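Local coordinates for protein Alpha/beta hydrolase (Enterobacter asburiae, PDB 6KMO) that probably hydrolyses carboxylic ester bonds, acting as an esterase or lipase of the alpha/beta hydrolase superfamily, at residues Gly97-Trp110 and Gly168-Gly182. The protein carries 2 engineered substitutions. Residues are numbered along the deposited sequence; the frame is centred on the assembly and turned at random.
Sequences GTLPAFMFFHGGGW and GVDGSRLGLVGNSVG
Ala101 is bonded through both its N and its O to the residues flanking Leu174: the N-H runs nearly straight (173°) to Arg173 O, while the carbonyl O of Ala101 accepts from Gly175 N at 2.8 Å. Met103 and Phe105 carry on the same parallel pairing with strand 174-179, until it fades in a weak bond from Asn179 N to Phe105 O. Further back, Leu99 likewise bonds through N and O to Gly168 and Asp170, and a water bridges Gly97 O and Gly168 O.

Arg173 lays one guanidinium face over Pro100 CB. At the edge of that plane, NE meets Asp170 OD2 in a 2.9 Å salt bridge and NH2 donates to a water that also serves Thr98 O. NH1 is hydrogen-bonded to Leu336 O. Asp170 OD1 accepts from Ser172 N, which makes an Asx turn, and also from Ser172 OG.

At the far end Asn179 OD1 receives a weak bond from Gly107 N; ND2 donates to His118 and Asp308. Val181 CG1 sits 3.4 Å above the centre of the Trp110 six-membered ring, a CH-pi contact, and one water joins Trp110 NE1 to Val181 O. Strand, sharp turn at Ser180 and helix, in a Gly-X-Ser-X-Gly sequence, fit the nucleophile elbow of alpha/beta hydrolases.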
loop_
_atom_site.group_PDB
_atom_site.type_symbol
_atom_site.label_atom_id
_atom_site.label_comp_id
_atom_site.label_asym_id
_atom_site.label_seq_id
_atom_site.Cartn_x
_atom_site.Cartn_y
_atom_site.Cartn_z
ATOM N N GLY A 97 -15.123 17.229 -20.240
ATOM C CA GLY A 97 -15.114 15.931 -20.847
ATOM C C GLY A 97 -15.692 14.943 -19.860
ATOM O O GLY A 97 -15.577 15.113 -18.642
ATOM N N THR A 98 -16.324 13.918 -20.392
ATOM C CA THR A 98 -16.977 12.921 -19.563
ATOM C C THR A 98 -15.913 12.164 -18.777
ATOM O O THR A 98 -14.838 11.857 -19.291
ATOM C CB THR A 98 -17.750 11.984 -20.476
ATOM O OG1 THR A 98 -18.716 12.746 -21.223
ATOM C CG2 THR A 98 -18.469 10.900 -19.686
ATOM N N LEU A 99 -16.215 11.871 -17.514
ATOM C CA LEU A 99 -15.284 11.167 -16.650
ATOM C C LEU A 99 -15.944 9.919 -16.084
ATOM O O LEU A 99 -17.155 9.894 -15.881
ATOM C CB LEU A 99 -14.892 12.052 -15.466
ATOM C CG LEU A 99 -14.061 13.279 -15.801
ATOM C CD1 LEU A 99 -13.980 14.168 -14.566
ATOM C CD2 LEU A 99 -12.707 12.890 -16.304
ATOM N N PRO A 100 -15.173 8.886 -15.778
ATOM C CA PRO A 100 -15.683 7.848 -14.884
ATOM C C PRO A 100 -15.830 8.439 -13.495
ATOM O O PRO A 100 -15.369 9.542 -13.206
ATOM C CB PRO A 100 -14.588 6.783 -14.926
ATOM C CG PRO A 100 -13.349 7.573 -15.092
ATOM C CD PRO A 100 -13.712 8.779 -15.953
ATOM N N ALA A 101 -16.485 7.686 -12.618
ATOM C CA ALA A 101 -16.798 8.219 -11.302
ATOM C C ALA A 101 -16.672 7.155 -10.225
ATOM O O ALA A 101 -16.689 5.938 -10.487
ATOM C CB ALA A 101 -18.213 8.813 -11.262
ATOM N N PHE A 102 -16.579 7.639 -8.989
ATOM C CA PHE A 102 -16.769 6.805 -7.817
ATOM C C PHE A 102 -17.755 7.477 -6.873
ATOM O O PHE A 102 -17.689 8.691 -6.648
ATOM C CB PHE A 102 -15.464 6.448 -7.077
ATOM C CG PHE A 102 -14.637 7.614 -6.635
ATOM C CD1 PHE A 102 -14.704 8.095 -5.341
ATOM C CD2 PHE A 102 -13.718 8.185 -7.496
ATOM C CE1 PHE A 102 -13.900 9.134 -4.929
ATOM C CE2 PHE A 102 -12.906 9.226 -7.085
ATOM C CZ PHE A 102 -13.008 9.714 -5.805
ATOM N N MET A 103 -18.661 6.694 -6.315
ATOM C CA MET A 103 -19.456 7.160 -5.188
ATOM C C MET A 103 -18.524 7.309 -3.995
ATOM O O MET A 103 -17.554 6.552 -3.848
ATOM C CB MET A 103 -20.564 6.159 -4.864
ATOM C CG MET A 103 -21.397 5.727 -6.075
ATOM S SD MET A 103 -22.230 7.081 -7.067
ATOM C CE MET A 103 -23.261 7.796 -5.736
ATOM N N PHE A 104 -18.803 8.303 -3.154
ATOM C CA PHE A 104 -18.013 8.531 -1.954
ATOM C C PHE A 104 -18.916 8.528 -0.732
ATOM O O PHE A 104 -19.806 9.382 -0.610
ATOM C CB PHE A 104 -17.168 9.806 -1.984
ATOM C CG PHE A 104 -16.255 9.879 -0.794
ATOM C CD1 PHE A 104 -15.023 9.255 -0.810
ATOM C CD2 PHE A 104 -16.695 10.449 0.389
ATOM C CE1 PHE A 104 -14.222 9.239 0.313
ATOM C CE2 PHE A 104 -15.917 10.428 1.511
ATOM C CZ PHE A 104 -14.668 9.825 1.480
ATOM N N PHE A 105 -18.671 7.573 0.175
ATOM C CA PHE A 105 -19.430 7.372 1.399
ATOM C C PHE A 105 -18.542 7.792 2.563
ATOM O O PHE A 105 -17.522 7.157 2.838
ATOM C CB PHE A 105 -19.865 5.908 1.492
ATOM C CG PHE A 105 -20.610 5.422 0.277
ATOM C CD1 PHE A 105 -21.604 6.191 -0.310
ATOM C CD2 PHE A 105 -20.328 4.193 -0.267
ATOM C CE1 PHE A 105 -22.285 5.741 -1.430
ATOM C CE2 PHE A 105 -21.011 3.738 -1.382
ATOM C CZ PHE A 105 -21.994 4.532 -1.971
ATOM N N HIS A 106 -18.929 8.863 3.245
ATOM C CA HIS A 106 -18.115 9.412 4.313
ATOM C C HIS A 106 -18.212 8.572 5.583
ATOM O O HIS A 106 -19.168 7.833 5.809
ATOM C CB HIS A 106 -18.481 10.869 4.584
ATOM C CG HIS A 106 -19.761 11.084 5.335
ATOM N ND1 HIS A 106 -19.831 10.973 6.706
ATOM C CD2 HIS A 106 -20.989 11.481 4.928
ATOM C CE1 HIS A 106 -21.051 11.269 7.109
ATOM N NE2 HIS A 106 -21.776 11.576 6.051
ATOM N N GLY A 107 -17.194 8.718 6.429
ATOM C CA GLY A 107 -17.164 8.109 7.737
ATOM C C GLY A 107 -17.583 9.063 8.838
ATOM O O GLY A 107 -18.053 10.175 8.606
ATOM N N GLY A 108 -17.391 8.602 10.070
ATOM C CA GLY A 108 -17.884 9.313 11.230
ATOM C C GLY A 108 -18.789 8.524 12.147
ATOM O O GLY A 108 -19.506 9.120 12.968
ATOM N N GLY A 109 -18.783 7.192 12.050
ATOM C CA GLY A 109 -19.565 6.411 12.988
ATOM C C GLY A 109 -21.054 6.580 12.852
ATOM O O GLY A 109 -21.789 6.336 13.833
ATOM N N TRP A 110 -21.528 6.995 11.672
ATOM C CA TRP A 110 -22.918 7.288 11.334
ATOM C C TRP A 110 -23.420 8.567 11.997
ATOM O O TRP A 110 -24.240 9.285 11.422
ATOM C CB TRP A 110 -23.845 6.102 11.603
ATOM C CG TRP A 110 -23.468 4.875 10.813
ATOM C CD1 TRP A 110 -23.618 4.677 9.471
ATOM C CD2 TRP A 110 -22.870 3.674 11.322
ATOM N NE1 TRP A 110 -23.151 3.445 9.107
ATOM C CE2 TRP A 110 -22.696 2.801 10.228
ATOM C CE3 TRP A 110 -22.461 3.254 12.594
ATOM C CZ2 TRP A 110 -22.152 1.535 10.366
ATOM C CZ3 TRP A 110 -21.930 1.999 12.731
ATOM C CH2 TRP A 110 -21.781 1.144 11.631
ATOM N N GLY A 168 -22.093 14.759 -16.093
ATOM C CA GLY A 168 -20.871 14.631 -16.850
ATOM C C GLY A 168 -20.071 13.392 -16.533
ATOM O O GLY A 168 -18.842 13.399 -16.692
ATOM N N VAL A 169 -20.734 12.316 -16.140
ATOM C CA VAL A 169 -20.094 11.075 -15.723
ATOM C C VAL A 169 -20.570 9.941 -16.610
ATOM O O VAL A 169 -21.741 9.900 -17.007
ATOM C CB VAL A 169 -20.438 10.814 -14.233
ATOM C CG1 VAL A 169 -20.386 9.329 -13.874
ATOM C CG2 VAL A 169 -19.534 11.702 -13.377
ATOM N N ASP A 170 -19.649 9.037 -16.941
ATOM C CA ASP A 170 -19.978 7.750 -17.533
ATOM C C ASP A 170 -20.338 6.798 -16.399
ATOM O O ASP A 170 -19.459 6.189 -15.769
ATOM C CB ASP A 170 -18.798 7.213 -18.325
ATOM C CG ASP A 170 -19.090 5.888 -18.976
ATOM O OD1 ASP A 170 -20.201 5.348 -18.776
ATOM O OD2 ASP A 170 -18.166 5.383 -19.661
ATOM N N GLY A 171 -21.630 6.672 -16.124
ATOM C CA GLY A 171 -22.102 5.827 -15.044
ATOM C C GLY A 171 -21.834 4.356 -15.226
ATOM O O GLY A 171 -22.008 3.598 -14.263
ATOM N N SER A 172 -21.439 3.927 -16.419
ATOM C CA SER A 172 -21.062 2.540 -16.622
ATOM C C SER A 172 -19.671 2.223 -16.096
ATOM O O SER A 172 -19.313 1.039 -16.024
ATOM C CB SER A 172 -21.139 2.170 -18.116
ATOM O OG SER A 172 -20.023 2.630 -18.856
ATOM N N ARG A 173 -18.883 3.238 -15.739
ATOM C CA ARG A 173 -17.539 3.065 -15.173
ATOM C C ARG A 173 -17.578 3.692 -13.785
ATOM O O ARG A 173 -17.196 4.853 -13.598
ATOM C CB ARG A 173 -16.522 3.708 -16.044
ATOM C CG ARG A 173 -16.415 3.049 -17.414
ATOM C CD ARG A 173 -15.248 3.572 -18.184
ATOM N NE ARG A 173 -15.479 4.912 -18.714
ATOM C CZ ARG A 173 -14.571 5.889 -18.758
ATOM N NH1 ARG A 173 -13.347 5.741 -18.272
ATOM N NH2 ARG A 173 -14.895 7.044 -19.295
ATOM N N LEU A 174 -18.011 2.895 -12.805
ATOM C CA LEU A 174 -18.436 3.402 -11.501
ATOM C C LEU A 174 -17.779 2.614 -10.378
ATOM O O LEU A 174 -17.918 1.386 -10.288
ATOM C CB LEU A 174 -19.955 3.304 -11.367
ATOM C CG LEU A 174 -20.578 3.966 -10.146
ATOM C CD1 LEU A 174 -20.238 5.437 -10.076
ATOM C CD2 LEU A 174 -22.095 3.785 -10.207
ATOM N N GLY A 175 -17.087 3.325 -9.499
ATOM C CA GLY A 175 -16.499 2.741 -8.315
ATOM C C GLY A 175 -17.265 3.127 -7.056
ATOM O O GLY A 175 -18.150 3.975 -7.068
ATOM N N LEU A 176 -16.873 2.497 -5.948
ATOM C CA LEU A 176 -17.422 2.779 -4.630
ATOM C C LEU A 176 -16.259 2.984 -3.680
ATOM O O LEU A 176 -15.405 2.102 -3.561
ATOM C CB LEU A 176 -18.279 1.609 -4.136
ATOM C CG LEU A 176 -19.472 1.184 -4.987
ATOM C CD1 LEU A 176 -20.150 -0.040 -4.391
ATOM C CD2 LEU A 176 -20.480 2.305 -5.151
ATOM N N VAL A 177 -16.230 4.127 -3.000
ATOM C CA VAL A 177 -15.122 4.489 -2.116
ATOM C C VAL A 177 -15.683 5.040 -0.817
ATOM O O VAL A 177 -16.654 5.804 -0.812
ATOM C CB VAL A 177 -14.217 5.552 -2.772
ATOM C CG1 VAL A 177 -13.083 5.959 -1.841
ATOM C CG2 VAL A 177 -13.651 5.047 -4.112
ATOM N N GLY A 178 -15.066 4.681 0.304
ATOM C CA GLY A 178 -15.482 5.257 1.573
ATOM C C GLY A 178 -14.519 4.897 2.680
ATOM O O GLY A 178 -13.839 3.870 2.627
ATOM N N ASN A 179 -14.512 5.749 3.706
ATOM C CA ASN A 179 -13.652 5.564 4.880
ATOM C C ASN A 179 -14.478 5.180 6.099
ATOM O O ASN A 179 -15.531 5.770 6.355
ATOM C CB ASN A 179 -12.850 6.834 5.216
ATOM C CG ASN A 179 -13.722 8.056 5.459
ATOM O OD1 ASN A 179 -14.513 8.452 4.598
ATOM N ND2 ASN A 179 -13.559 8.688 6.617
ATOM N N SER A 180 -14.004 4.168 6.834
ATOM C CA SER A 180 -14.566 3.832 8.147
ATOM C C SER A 180 -15.969 3.249 7.978
ATOM O O SER A 180 -16.129 2.243 7.278
ATOM C CB SER A 180 -14.496 5.045 9.062
ATOM O OG SER A 180 -13.219 5.661 8.982
ATOM N N VAL A 181 -17.003 3.856 8.570
ATOM C CA VAL A 181 -18.361 3.399 8.274
ATOM C C VAL A 181 -18.693 3.646 6.804
ATOM O O VAL A 181 -19.582 2.985 6.257
ATOM C CB VAL A 181 -19.465 3.960 9.191
ATOM C CG1 VAL A 181 -19.229 3.562 10.646
ATOM C CG2 VAL A 181 -19.677 5.454 9.010
ATOM N N GLY A 182 -18.008 4.589 6.161
ATOM C CA GLY A 182 -18.144 4.741 4.724
ATOM C C GLY A 182 -17.606 3.552 3.959
ATOM O O GLY A 182 -18.139 3.186 2.905
HETATM O O HOH W 1 -17.282 15.586 -16.189
HETATM O O HOH W 2 -13.294 9.522 -19.589
HETATM O O HOH W 3 -22.472 2.105 6.594
#